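Local coordinates for serine-rich Repeat Adhesion Glycoprotein (Srr1) (Streptococcus agalactiae, PDB 4MBO) that binds fibrinogen as a serine-rich repeat surface glycoprotein, an activity consistent with a role in adhesion of the bacterium to its host, at residues 102-107 / 120-125; 129-134 / 139-144; 191-194 / 199-202; 223-228 / 295-300; 238-243 / 283-288. All coordinates share one frame; numbering follows the deposited sequence. Where two conformers were deposited one is given.

Contact 1. Residues 102-107 / 120-125; sequences ITYTWT and VNMPVW
Y104 and M122 come at each other from opposite directions, and I102 joins them to complete a seam without a hydrogen bond across it, in which the one polar atom touching is the phenol oxygen. M122 is the bent partner. Its CG sits between the backbone N and the carbonyl carbon (chi1 76°), and the chain then bends at the thioether (chi3 74°), which sets CE ahead of the phenol oxygen, close to the ring plane. There CE lies 3.2 Å from Y104 OH, a tight approach. I102 comes at the thioether tip to tip, its CD1 3.9 Å from M122 SD and 4.1 Å from M122 CE, so that sulfur and methyl share one partner. V120 adds a lighter touch, its CG1 4.0 Å from Y104 OH. The tyrosine ring is steadied from its own side of the interface, where it lies almost parallel to the ring of F60 on the adjoining strand, while I82 packs against both Y104 and V120. Strand axes 12.9 Å apart, directed at 145° to each other, leave the space between them to be filled by side chains. Strands 101-106 and 116-126 belong to different sheets, and this is the face-to-face packing that makes the core of an immunoglobulin-like beta sandwich.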
# COMPACT_ATOMS: atom_id res chain seq x y z
N ILE A 102 -1.00 -9.46 -15.89
CA ILE A 102 -0.63 -8.31 -16.69
C ILE A 102 -0.87 -8.70 -18.16
O ILE A 102 -0.28 -9.66 -18.67
CB ILE A 102 0.82 -7.91 -16.52
CG1 ILE A 102 1.21 -7.81 -15.02
CG2 ILE A 102 1.06 -6.61 -17.26
CD1 ILE A 102 2.68 -7.80 -14.77
N THR A 103 -1.76 -8.00 -18.82
CA THR A 103 -2.12 -8.27 -20.19
C THR A 103 -1.54 -7.20 -21.08
O THR A 103 -1.78 -5.99 -20.88
CB THR A 103 -3.64 -8.29 -20.40
OG1 THR A 103 -4.23 -9.29 -19.58
CG2 THR A 103 -4.04 -8.58 -21.85
N TYR A 104 -0.76 -7.65 -22.06
CA TYR A 104 -0.16 -6.78 -23.06
C TYR A 104 -0.85 -6.98 -24.40
O TYR A 104 -1.13 -8.11 -24.81
CB TYR A 104 1.32 -7.08 -23.22
CG TYR A 104 2.17 -6.62 -22.07
CD1 TYR A 104 2.71 -5.34 -22.04
CD2 TYR A 104 2.48 -7.48 -21.04
CE1 TYR A 104 3.51 -4.94 -20.96
CE2 TYR A 104 3.26 -7.10 -19.98
CZ TYR A 104 3.78 -5.84 -19.95
OH TYR A 104 4.55 -5.52 -18.86
N THR A 105 -1.11 -5.87 -25.09
CA THR A 105 -1.77 -5.88 -26.38
C THR A 105 -0.86 -5.29 -27.45
O THR A 105 -0.38 -4.15 -27.31
CB THR A 105 -3.07 -5.08 -26.32
OG1 THR A 105 -3.90 -5.59 -25.26
CG2 THR A 105 -3.84 -5.16 -27.67
N TRP A 106 -0.59 -6.07 -28.50
CA TRP A 106 0.28 -5.64 -29.58
C TRP A 106 -0.32 -4.49 -30.39
O TRP A 106 -1.52 -4.48 -30.71
CB TRP A 106 0.60 -6.80 -30.52
CG TRP A 106 1.31 -7.93 -29.86
CD1 TRP A 106 0.79 -9.12 -29.51
CD2 TRP A 106 2.68 -7.94 -29.42
NE1 TRP A 106 1.73 -9.89 -28.88
CE2 TRP A 106 2.93 -9.20 -28.89
CE3 TRP A 106 3.74 -7.02 -29.50
CZ2 TRP A 106 4.20 -9.57 -28.38
CZ3 TRP A 106 5.00 -7.37 -29.00
CH2 TRP A 106 5.21 -8.64 -28.43
N THR A 107 0.53 -3.57 -30.79
CA THR A 107 0.09 -2.42 -31.58
C THR A 107 0.07 -2.66 -33.09
O THR A 107 0.55 -3.66 -33.61
CB THR A 107 1.03 -1.24 -31.33
OG1 THR A 107 2.34 -1.60 -31.79
CG2 THR A 107 1.06 -0.82 -29.87
N VAL A 120 11.33 -6.70 -20.53
CA VAL A 120 10.73 -5.84 -19.54
C VAL A 120 11.27 -6.10 -18.13
O VAL A 120 11.55 -7.27 -17.76
CB VAL A 120 9.19 -6.12 -19.49
CG1 VAL A 120 8.51 -5.34 -18.35
CG2 VAL A 120 8.55 -5.79 -20.82
N ASN A 121 11.45 -4.99 -17.41
CA ASN A 121 11.79 -4.98 -15.99
C ASN A 121 10.73 -4.10 -15.33
O ASN A 121 10.34 -3.06 -15.88
CB ASN A 121 13.14 -4.34 -15.73
CG ASN A 121 14.29 -5.17 -16.23
OD1 ASN A 121 14.53 -6.29 -15.77
ND2 ASN A 121 15.06 -4.60 -17.12
N MET A 122 10.21 -4.53 -14.19
CA MET A 122 9.29 -3.66 -13.45
C MET A 122 9.24 -4.05 -11.98
O MET A 122 9.49 -5.23 -11.62
CB MET A 122 7.88 -3.75 -14.03
CG MET A 122 7.19 -5.00 -13.62
SD MET A 122 5.48 -5.09 -14.22
CE MET A 122 5.86 -5.42 -15.89
N PRO A 123 8.93 -3.08 -11.11
CA PRO A 123 8.73 -3.45 -9.72
C PRO A 123 7.40 -4.16 -9.50
O PRO A 123 6.40 -3.89 -10.17
CB PRO A 123 8.74 -2.09 -8.98
CG PRO A 123 8.28 -1.14 -10.00
CD PRO A 123 8.85 -1.63 -11.31
N VAL A 124 7.43 -5.11 -8.59
CA VAL A 124 6.21 -5.80 -8.13
C VAL A 124 6.28 -5.85 -6.61
O VAL A 124 7.35 -5.90 -6.03
CB VAL A 124 6.01 -7.20 -8.72
CG1 VAL A 124 5.74 -7.14 -10.21
CG2 VAL A 124 7.15 -8.13 -8.42
N TRP A 125 5.10 -5.85 -5.98
CA TRP A 125 5.00 -5.82 -4.54
C TRP A 125 4.15 -6.96 -4.00
O TRP A 125 3.15 -7.34 -4.62
CB TRP A 125 4.26 -4.54 -4.11
CG TRP A 125 5.00 -3.27 -4.20
CD1 TRP A 125 5.58 -2.61 -3.16
CD2 TRP A 125 5.20 -2.47 -5.36
NE1 TRP A 125 6.14 -1.45 -3.60
CE2 TRP A 125 5.91 -1.33 -4.94
CE3 TRP A 125 4.81 -2.58 -6.71
CZ2 TRP A 125 6.31 -0.33 -5.83
CZ3 TRP A 125 5.19 -1.57 -7.59
CH2 TRP A 125 5.92 -0.46 -7.14

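Contact 2. Residues 129-134 / 139-144; sequences RIISKT and QCFTAT
I131 drives its CD1 methyl toward the ring of F141, the two side chains approaching from opposite directions. The methyl arrives obliquely, nearly equidistant from two ring atoms: I131 CD1 is 3.5 Å from F141 CE1 and 3.6 Å from F141 CZ. The extended branch of the isoleucine makes this possible. CG1 stands beside the backbone N (chi1 -54°) and CD1 continues outward from it (chi2 171°), which points the terminal methyl away from the loop backbone toward the ring. F141, for its part, leaves the strand at an angle to the loop, and it is the far end of the ring that closes the distance.

Q139 meets the same methyl from a different direction. Its CG lies 4.0 Å from I131 CD1 and its CB 4.1 Å from that atom, so the aliphatic base of the glutamine does the packing. Measured at CD1, the lines to Q139 CG and F141 CE1 stand at about a right angle, and the methyl is thus lodged in the corner between the two residues. The amide end of Q139 has other business: the chain bends at chi2, and NE2 donates to the backbone O of D137.

Loop 129-134, which has no regular secondary structure, thereby covers the start of strand 139-145. That strand runs between strands 148-157 and 59-64 in the larger sheet of the N-terminal domain; I131 also packs on V156 of strand 148-157, and F141 rests against L43 of strand 43-51 in the facing sheet.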
# COMPACT_ATOMS: atom_id res chain seq x y z
N ARG A 129 -3.11 -5.80 0.38
CA ARG A 129 -4.48 -6.17 0.72
C ARG A 129 -4.61 -7.65 1.04
O ARG A 129 -5.58 -8.06 1.67
CB ARG A 129 -5.38 -5.81 -0.46
CG ARG A 129 -5.53 -4.31 -0.66
CD ARG A 129 -5.79 -3.91 -2.11
NE ARG A 129 -4.55 -4.07 -2.91
CZ ARG A 129 -4.20 -3.28 -3.92
NH1 ARG A 129 -3.03 -3.49 -4.55
NH2 ARG A 129 -4.98 -2.29 -4.31
N ILE A 130 -3.64 -8.44 0.59
CA ILE A 130 -3.62 -9.91 0.74
C ILE A 130 -2.68 -10.30 1.87
O ILE A 130 -3.10 -10.99 2.80
CB ILE A 130 -3.22 -10.57 -0.57
CG1 ILE A 130 -4.19 -10.15 -1.70
CG2 ILE A 130 -3.16 -12.09 -0.43
CD1 ILE A 130 -5.61 -10.58 -1.45
N ILE A 131 -1.42 -9.88 1.81
CA ILE A 131 -0.46 -10.08 2.91
C ILE A 131 -0.52 -8.74 3.64
O ILE A 131 0.36 -7.90 3.52
CB ILE A 131 0.95 -10.38 2.41
CG1 ILE A 131 0.93 -11.57 1.46
CG2 ILE A 131 1.89 -10.65 3.57
CD1 ILE A 131 2.23 -11.82 0.75
N SER A 132 -1.58 -8.59 4.43
CA SER A 132 -1.88 -7.35 5.11
C SER A 132 -1.30 -7.21 6.52
O SER A 132 -1.47 -6.18 7.18
CB SER A 132 -3.39 -7.18 5.12
OG SER A 132 -3.93 -8.24 5.87
N LYS A 133 -0.67 -8.28 7.01
CA LYS A 133 -0.01 -8.29 8.30
C LYS A 133 1.41 -8.82 8.19
O LYS A 133 1.74 -9.63 7.32
CB LYS A 133 -0.78 -9.17 9.31
CG LYS A 133 -2.15 -8.65 9.68
CD LYS A 133 -2.86 -9.62 10.62
CE LYS A 133 -4.31 -9.27 10.85
NZ LYS A 133 -4.94 -10.23 11.83
N THR A 134 2.26 -8.40 9.12
CA THR A 134 3.63 -8.88 9.17
C THR A 134 3.64 -10.41 9.30
O THR A 134 2.82 -10.97 10.02
CB THR A 134 4.34 -8.27 10.38
OG1 THR A 134 4.47 -6.85 10.17
CG2 THR A 134 5.67 -8.87 10.61
N GLN A 139 6.75 -16.06 2.57
CA GLN A 139 5.61 -16.18 1.68
C GLN A 139 6.15 -16.54 0.31
O GLN A 139 7.28 -16.21 -0.00
CB GLN A 139 4.88 -14.84 1.59
CG GLN A 139 4.50 -14.25 2.95
CD GLN A 139 3.56 -15.16 3.70
OE1 GLN A 139 2.39 -15.29 3.33
NE2 GLN A 139 4.04 -15.73 4.80
N CYS A 140 5.34 -17.18 -0.51
CA CYS A 140 5.74 -17.64 -1.85
C CYS A 140 5.14 -16.71 -2.94
O CYS A 140 3.93 -16.48 -2.98
CB CYS A 140 5.24 -19.08 -2.00
SG CYS A 140 5.06 -19.65 -3.70
N PHE A 141 6.00 -16.16 -3.78
CA PHE A 141 5.62 -15.25 -4.87
C PHE A 141 6.04 -15.87 -6.18
O PHE A 141 7.14 -16.31 -6.31
CB PHE A 141 6.26 -13.88 -4.70
CG PHE A 141 5.96 -13.26 -3.37
CD1 PHE A 141 4.75 -12.62 -3.15
CD2 PHE A 141 6.89 -13.31 -2.34
CE1 PHE A 141 4.46 -12.08 -1.94
CE2 PHE A 141 6.59 -12.76 -1.11
CZ PHE A 141 5.38 -12.13 -0.92
N THR A 142 5.12 -15.90 -7.14
CA THR A 142 5.40 -16.49 -8.46
C THR A 142 4.87 -15.64 -9.62
O THR A 142 3.98 -14.83 -9.48
CB THR A 142 4.85 -17.94 -8.61
OG1 THR A 142 3.40 -17.97 -8.57
CG2 THR A 142 5.42 -18.86 -7.51
N ALA A 143 5.44 -15.89 -10.79
CA ALA A 143 5.03 -15.27 -12.02
C ALA A 143 5.23 -16.27 -13.12
O ALA A 143 6.25 -16.95 -13.17
CB ALA A 143 5.81 -14.00 -12.29
N THR A 144 4.30 -16.29 -14.07
CA THR A 144 4.32 -17.22 -15.19
C THR A 144 4.15 -16.52 -16.53
O THR A 144 3.33 -15.63 -16.66
CB THR A 144 3.16 -18.23 -15.06
OG1 THR A 144 3.36 -19.03 -13.88
CG2 THR A 144 3.07 -19.17 -16.24

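Contact 3. Residues 191-194 / 199-202; sequences TQIN and EMYF
M200 packs against I193 and N194 across the short break in strand 186-202, and it holds the whole contact on the side of 199-202. E199, just ahead of it, turns from the partner segment and uses OE2 to accept from the backbone N of S280. At M200 the direction changes and the side chain runs toward 191-194, passing N194 in the reverse sense. Its atoms meet different partners in turn. CG approaches the carboxamide, 3.9 Å from N194 CG; SD settles 3.7 Å from N194 CB; and CE, folded over by the bend at the thioether (chi3 -51°), ends 3.6 Å from I193 CG2. That last encounter is a crossing at about a right angle, with the methyl meeting the branch of I193 that stands beside the carbonyl carbon.

N194 has left the extended conformation, at phi 63° and psi 49°, and its amide is firmly gripped: OD1 accepts from N172 ND2 and from the backbone N of K198, while ND2 donates to T282 O. After M200 the strand carries on through Y201 to F202, whose ring meets that of Y308 edge-to-face.

Both segments belong to the interrupted strand 186-202. It pairs with strand 169-181 in a beta hairpin and borders strands 277-278 and 283-290, with I193 reaching Y284 and V286 on the latter, and T211 of strand 210-215.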
# COMPACT_ATOMS: atom_id res chain seq x y z
N THR A 191 -4.62 6.43 10.51
CA THR A 191 -4.14 6.34 11.85
C THR A 191 -4.91 5.30 12.63
O THR A 191 -6.16 5.33 12.64
CB THR A 191 -4.27 7.70 12.58
OG1 THR A 191 -3.49 8.69 11.88
CG2 THR A 191 -3.72 7.61 13.98
N GLN A 192 -4.19 4.38 13.27
CA GLN A 192 -4.81 3.40 14.17
C GLN A 192 -4.56 3.86 15.61
O GLN A 192 -3.42 4.09 16.02
CB GLN A 192 -4.24 2.02 14.00
CG GLN A 192 -4.51 1.44 12.63
CD GLN A 192 -3.76 0.13 12.42
OE1 GLN A 192 -2.67 -0.08 13.01
NE2 GLN A 192 -4.29 -0.72 11.56
N ILE A 193 -5.65 4.01 16.35
CA ILE A 193 -5.61 4.39 17.76
C ILE A 193 -5.87 3.10 18.54
O ILE A 193 -6.88 2.44 18.36
CB ILE A 193 -6.66 5.47 18.07
CG1 ILE A 193 -6.27 6.80 17.39
CG2 ILE A 193 -6.86 5.68 19.56
CD1 ILE A 193 -6.88 6.98 16.05
N ASN A 194 -4.93 2.73 19.41
CA ASN A 194 -4.98 1.46 20.13
C ASN A 194 -4.90 0.24 19.21
O ASN A 194 -5.66 -0.71 19.36
CB ASN A 194 -6.20 1.35 21.06
CG ASN A 194 -6.03 0.23 22.11
OD1 ASN A 194 -4.93 -0.27 22.37
ND2 ASN A 194 -7.15 -0.18 22.70
N GLU A 199 -5.36 -1.48 27.32
CA GLU A 199 -6.00 -0.35 27.97
C GLU A 199 -5.16 0.90 27.63
O GLU A 199 -3.91 0.84 27.64
CB GLU A 199 -6.03 -0.54 29.47
CG GLU A 199 -6.95 -1.67 29.92
CD GLU A 199 -8.43 -1.42 29.58
OE1 GLU A 199 -8.84 -0.24 29.66
OE2 GLU A 199 -9.18 -2.39 29.28
N MET A 200 -5.84 1.99 27.34
CA MET A 200 -5.18 3.30 27.16
C MET A 200 -5.70 4.16 28.30
O MET A 200 -6.88 4.10 28.64
CB MET A 200 -5.41 3.93 25.79
CG MET A 200 -4.96 3.02 24.66
SD MET A 200 -4.47 3.91 23.18
CE MET A 200 -5.89 4.95 23.00
N TYR A 201 -4.82 4.96 28.87
CA TYR A 201 -5.15 5.69 30.07
C TYR A 201 -4.25 6.87 30.35
O TYR A 201 -3.03 6.78 30.16
CB TYR A 201 -5.00 4.68 31.23
CG TYR A 201 -5.00 5.19 32.66
CD1 TYR A 201 -6.19 5.55 33.29
CD2 TYR A 201 -3.83 5.19 33.42
CE1 TYR A 201 -6.22 5.95 34.61
CE2 TYR A 201 -3.86 5.60 34.76
CZ TYR A 201 -5.05 5.97 35.34
OH TYR A 201 -5.08 6.36 36.66
N PHE A 202 -4.87 7.94 30.83
CA PHE A 202 -4.19 9.10 31.39
C PHE A 202 -4.75 9.24 32.80
O PHE A 202 -5.97 9.36 32.98
CB PHE A 202 -4.49 10.44 30.69
CG PHE A 202 -3.81 10.65 29.37
CD1 PHE A 202 -2.72 9.90 28.96
CD2 PHE A 202 -4.19 11.73 28.58
CE1 PHE A 202 -2.08 10.16 27.77
CE2 PHE A 202 -3.53 12.02 27.40
CZ PHE A 202 -2.48 11.22 26.97

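Contact 4. Residues 223-228 / 295-300; sequences VNLLNA and GVLYST
V223 and L297 cross at about a right angle, and the valine can be followed outward from its branch point. CB is already in contact, 3.9 Å from L297 CD2. CG1, anti to the backbone N (chi1 -176°), advances onto the same methyl and also lies 3.9 Å from L297 CD2. CG2, on the other arm beside the backbone N, turns to G295, 3.9 Å from its CA; the absence of a side chain there lets the valine methyl lie directly against the backbone. G295 has phi 141° and psi 152°, a conformation readily taken by glycine but strained for other residues. One leucine methyl, CD2 of L297, therefore serves as the common floor for nearly the whole valine side chain.

The setting is a beta sandwich, probably the variant immunoglobulin fold known from related fibrinogen-binding adhesins. L297 faces inward from strand 295-302 and packs on Y189 of the opposing sheet, whereas V223 and L225 also lean on I290 of strand 283-290.

L225 approaches L297 from further along the loop, its CD2 4.2 Å from L297 CD2. The chain around it is tightly folded. N224 OD1 accepts from L226 N at 2.9 Å, with an N-H...O angle of 148°, forming an Asx turn. A type I beta turn follows from L225 to A228, closed by A228 N donating to L225 O at 2.9 Å, while L225 O also accepts from N264 ND2.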
# COMPACT_ATOMS: atom_id res chain seq x y z
N VAL A 223 2.56 20.14 5.40
CA VAL A 223 1.36 19.60 4.80
C VAL A 223 0.08 20.40 5.07
O VAL A 223 -0.25 20.70 6.21
CB VAL A 223 1.19 18.11 5.18
CG1 VAL A 223 -0.02 17.53 4.48
CG2 VAL A 223 2.44 17.33 4.80
N ASN A 224 -0.62 20.73 3.99
CA ASN A 224 -1.87 21.47 4.05
C ASN A 224 -3.02 20.50 4.26
O ASN A 224 -3.32 19.66 3.40
CB ASN A 224 -2.04 22.28 2.76
CG ASN A 224 -3.37 23.05 2.68
OD1 ASN A 224 -4.25 22.93 3.51
ND2 ASN A 224 -3.50 23.86 1.63
N LEU A 225 -3.69 20.64 5.42
CA LEU A 225 -4.82 19.79 5.82
C LEU A 225 -6.19 20.45 5.68
O LEU A 225 -7.19 19.86 6.07
CB LEU A 225 -4.63 19.32 7.29
CG LEU A 225 -3.33 18.59 7.63
CD1 LEU A 225 -3.23 18.23 9.11
CD2 LEU A 225 -3.16 17.33 6.79
N LEU A 226 -6.19 21.71 5.23
CA LEU A 226 -7.42 22.51 5.13
C LEU A 226 -8.58 21.75 4.48
O LEU A 226 -9.71 21.84 4.94
CB LEU A 226 -7.19 23.80 4.35
CG LEU A 226 -6.40 24.84 5.11
CD1 LEU A 226 -6.06 25.98 4.17
CD2 LEU A 226 -7.21 25.32 6.31
N ASN A 227 -8.28 20.99 3.43
CA ASN A 227 -9.31 20.28 2.68
C ASN A 227 -9.37 18.79 3.02
O ASN A 227 -9.88 18.00 2.20
CB ASN A 227 -9.11 20.48 1.16
CG ASN A 227 -9.26 21.93 0.73
OD1 ASN A 227 -8.43 22.44 -0.01
ND2 ASN A 227 -10.30 22.61 1.22
N ALA A 228 -8.88 18.40 4.20
CA ALA A 228 -8.89 16.98 4.54
C ALA A 228 -10.30 16.45 4.68
O ALA A 228 -11.16 17.11 5.29
CB ALA A 228 -8.17 16.74 5.86
N GLY A 295 5.95 15.62 2.41
CA GLY A 295 6.01 15.99 3.79
C GLY A 295 5.69 14.79 4.65
O GLY A 295 4.99 13.87 4.22
N VAL A 296 6.24 14.81 5.84
CA VAL A 296 6.09 13.74 6.79
C VAL A 296 4.92 14.07 7.71
O VAL A 296 4.92 15.08 8.37
CB VAL A 296 7.34 13.60 7.66
CG1 VAL A 296 7.19 12.44 8.63
CG2 VAL A 296 8.60 13.44 6.80
N LEU A 297 3.93 13.19 7.75
CA LEU A 297 2.81 13.40 8.64
C LEU A 297 3.06 12.60 9.90
O LEU A 297 3.77 11.59 9.88
CB LEU A 297 1.54 12.87 8.00
CG LEU A 297 1.01 13.72 6.83
CD1 LEU A 297 0.12 12.86 5.92
CD2 LEU A 297 0.30 14.96 7.37
N TYR A 298 2.44 13.02 10.99
CA TYR A 298 2.51 12.28 12.23
C TYR A 298 1.14 12.24 12.86
O TYR A 298 0.24 13.05 12.55
CB TYR A 298 3.46 12.89 13.24
CG TYR A 298 3.03 14.25 13.78
CD1 TYR A 298 2.14 14.34 14.83
CD2 TYR A 298 3.55 15.44 13.26
CE1 TYR A 298 1.74 15.57 15.35
CE2 TYR A 298 3.16 16.68 13.77
CZ TYR A 298 2.26 16.75 14.82
OH TYR A 298 1.83 17.97 15.35
N SER A 299 0.97 11.26 13.73
CA SER A 299 -0.25 11.10 14.55
C SER A 299 0.11 10.79 15.97
O SER A 299 1.12 10.13 16.24
CB SER A 299 -1.09 9.92 14.04
OG SER A 299 -1.47 10.11 12.70
N THR A 300 -0.75 11.21 16.90
CA THR A 300 -0.50 10.91 18.29
C THR A 300 -1.71 10.32 18.99
O THR A 300 -2.82 10.37 18.49
CB THR A 300 -0.20 12.20 19.11
OG1 THR A 300 -1.40 12.95 19.30
CG2 THR A 300 0.87 13.05 18.48

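Contact 5. Residues 238-243 / 283-288; sequences KNLTDS and SYVVLV
L240 reaches down from its loop onto V285 and S283, spreading its two methyls over two residues of one strand. The apolar part is the closer: L240 CD2 lies 3.5 Å from V285 CG2, the two side chains sliding past each other in opposite directions. CG of the leucine stands beside its own backbone N (chi1 -62°), and from there the fork opens toward the strand. On the valine it is the branch beside the backbone N that touches, since CG1 occupies the position anti to that nitrogen.

The second methyl makes a mixed contact. L240 CD1 sits 4.0 Å from S283 CB and 4.2 Å from S283 OG, and so rests chiefly on the serine's carbon. The hydroxyl is hydrogen-bonded to N194 O, at the break in strand 186-202, a bond that gives this buried polar group a partner at the edge of an apolar patch.

Hydrogen bonds within the sheet and around the loop hold both sides in place. S283 and V285 pair through their backbones with T235 and L233, and Y284 with I193, so strand 283-290 runs between strands 229-235 and 186-202. In the loop, T241 O accepts from Q192 NE2, and D242 OD1 forms a salt bridge with R174.

V286 and V288, by contrast, pack on I213 of the facing sheet. L240 thus belongs to a loop that folds back over the outer face of its own sheet, in what is probably the variant immunoglobulin-type sandwich of fibrinogen-binding adhesins.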
# COMPACT_ATOMS: atom_id res chain seq x y z
N LYS A 238 -8.59 -6.83 17.00
CA LYS A 238 -8.40 -8.11 16.30
C LYS A 238 -8.81 -8.03 14.82
O LYS A 238 -8.54 -8.95 14.05
CB LYS A 238 -9.17 -9.23 16.99
CG LYS A 238 -10.66 -9.18 16.70
CD LYS A 238 -11.38 -10.39 17.28
CE LYS A 238 -12.83 -10.38 16.83
NZ LYS A 238 -13.46 -9.10 17.24
N ASN A 239 -9.50 -6.95 14.45
CA ASN A 239 -9.90 -6.74 13.06
C ASN A 239 -8.94 -5.87 12.24
O ASN A 239 -9.15 -5.70 11.03
CB ASN A 239 -11.28 -6.10 13.02
CG ASN A 239 -12.34 -6.98 13.63
OD1 ASN A 239 -12.43 -8.15 13.28
ND2 ASN A 239 -13.13 -6.44 14.56
N LEU A 240 -7.92 -5.33 12.89
CA LEU A 240 -7.01 -4.42 12.24
C LEU A 240 -5.87 -5.15 11.53
O LEU A 240 -5.33 -6.15 12.04
CB LEU A 240 -6.39 -3.46 13.25
CG LEU A 240 -7.38 -2.55 13.98
CD1 LEU A 240 -6.61 -1.78 15.04
CD2 LEU A 240 -8.12 -1.59 13.06
N THR A 241 -5.50 -4.65 10.36
CA THR A 241 -4.35 -5.16 9.62
C THR A 241 -3.17 -4.20 9.88
O THR A 241 -3.33 -3.14 10.49
CB THR A 241 -4.64 -5.19 8.10
OG1 THR A 241 -4.87 -3.85 7.63
CG2 THR A 241 -5.82 -6.09 7.82
N ASP A 242 -1.98 -4.57 9.42
CA ASP A 242 -0.82 -3.73 9.55
C ASP A 242 -0.67 -2.80 8.33
O ASP A 242 -0.12 -1.70 8.42
CB ASP A 242 0.44 -4.60 9.73
CG ASP A 242 0.41 -5.48 11.00
OD1 ASP A 242 -0.16 -5.04 12.04
OD2 ASP A 242 0.96 -6.59 10.95
N SER A 243 -1.13 -3.25 7.15
CA SER A 243 -1.08 -2.38 5.97
C SER A 243 -2.13 -1.29 5.99
O SER A 243 -1.98 -0.28 5.32
CB SER A 243 -1.30 -3.17 4.68
OG SER A 243 -2.64 -3.61 4.63
N SER A 283 -10.73 0.09 19.56
CA SER A 283 -9.71 0.74 18.73
C SER A 283 -10.42 1.68 17.76
O SER A 283 -11.62 1.48 17.44
CB SER A 283 -8.88 -0.28 17.96
OG SER A 283 -8.19 -1.16 18.84
N TYR A 284 -9.76 2.75 17.36
CA TYR A 284 -10.32 3.65 16.37
C TYR A 284 -9.38 3.74 15.18
O TYR A 284 -8.18 3.54 15.30
CB TYR A 284 -10.55 5.06 16.91
CG TYR A 284 -11.53 5.14 18.05
CD1 TYR A 284 -12.89 5.08 17.82
CD2 TYR A 284 -11.09 5.25 19.35
CE1 TYR A 284 -13.80 5.12 18.85
CE2 TYR A 284 -11.99 5.33 20.40
CZ TYR A 284 -13.34 5.25 20.14
OH TYR A 284 -14.24 5.30 21.20
N VAL A 285 -9.96 3.98 14.01
CA VAL A 285 -9.20 4.21 12.80
C VAL A 285 -9.66 5.57 12.27
O VAL A 285 -10.84 5.81 12.05
CB VAL A 285 -9.44 3.11 11.78
CG1 VAL A 285 -8.63 3.39 10.54
CG2 VAL A 285 -9.12 1.74 12.36
N VAL A 286 -8.70 6.47 12.05
CA VAL A 286 -8.96 7.78 11.50
C VAL A 286 -8.40 7.81 10.08
O VAL A 286 -7.17 7.62 9.88
CB VAL A 286 -8.33 8.91 12.31
CG1 VAL A 286 -8.63 10.24 11.62
CG2 VAL A 286 -8.83 8.88 13.75
N LEU A 287 -9.25 8.00 9.08
CA LEU A 287 -8.80 8.06 7.71
C LEU A 287 -8.81 9.51 7.27
O LEU A 287 -9.82 10.19 7.40
CB LEU A 287 -9.69 7.25 6.79
CG LEU A 287 -9.81 5.75 7.10
CD1 LEU A 287 -10.90 5.46 8.09
CD2 LEU A 287 -10.07 5.04 5.79
N VAL A 288 -7.67 9.99 6.80
CA VAL A 288 -7.52 11.35 6.30
C VAL A 288 -7.13 11.31 4.82
O VAL A 288 -6.07 10.75 4.48
CB VAL A 288 -6.47 12.13 7.11
CG1 VAL A 288 -6.16 13.49 6.49
CG2 VAL A 288 -6.90 12.25 8.56

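How the contacts relate
Contacts 1, 2 and 3 follow one another in series. Contact 1 closes a 12-residue connection between the two sheets of the first domain; contacts 2 and 3 each close over just four intervening residues. Contact 4 then spans 66 residues and encloses contact 5 entirely; none of the five loops cross. Direct touches knit the set together. S132 O lies 2.8 Å from D242 N, so contact 2 probably hydrogen-bonds to contact 5 and ties the loop after the first domain's strand 116-126 to the second domain. Contact 3 and the strand side of contact 5 lie on neighbouring strands, 186-202 and 283-290. T191 OG1, 2.6 Å from S299 OG, joins contact 3 to contact 4 across the sandwich.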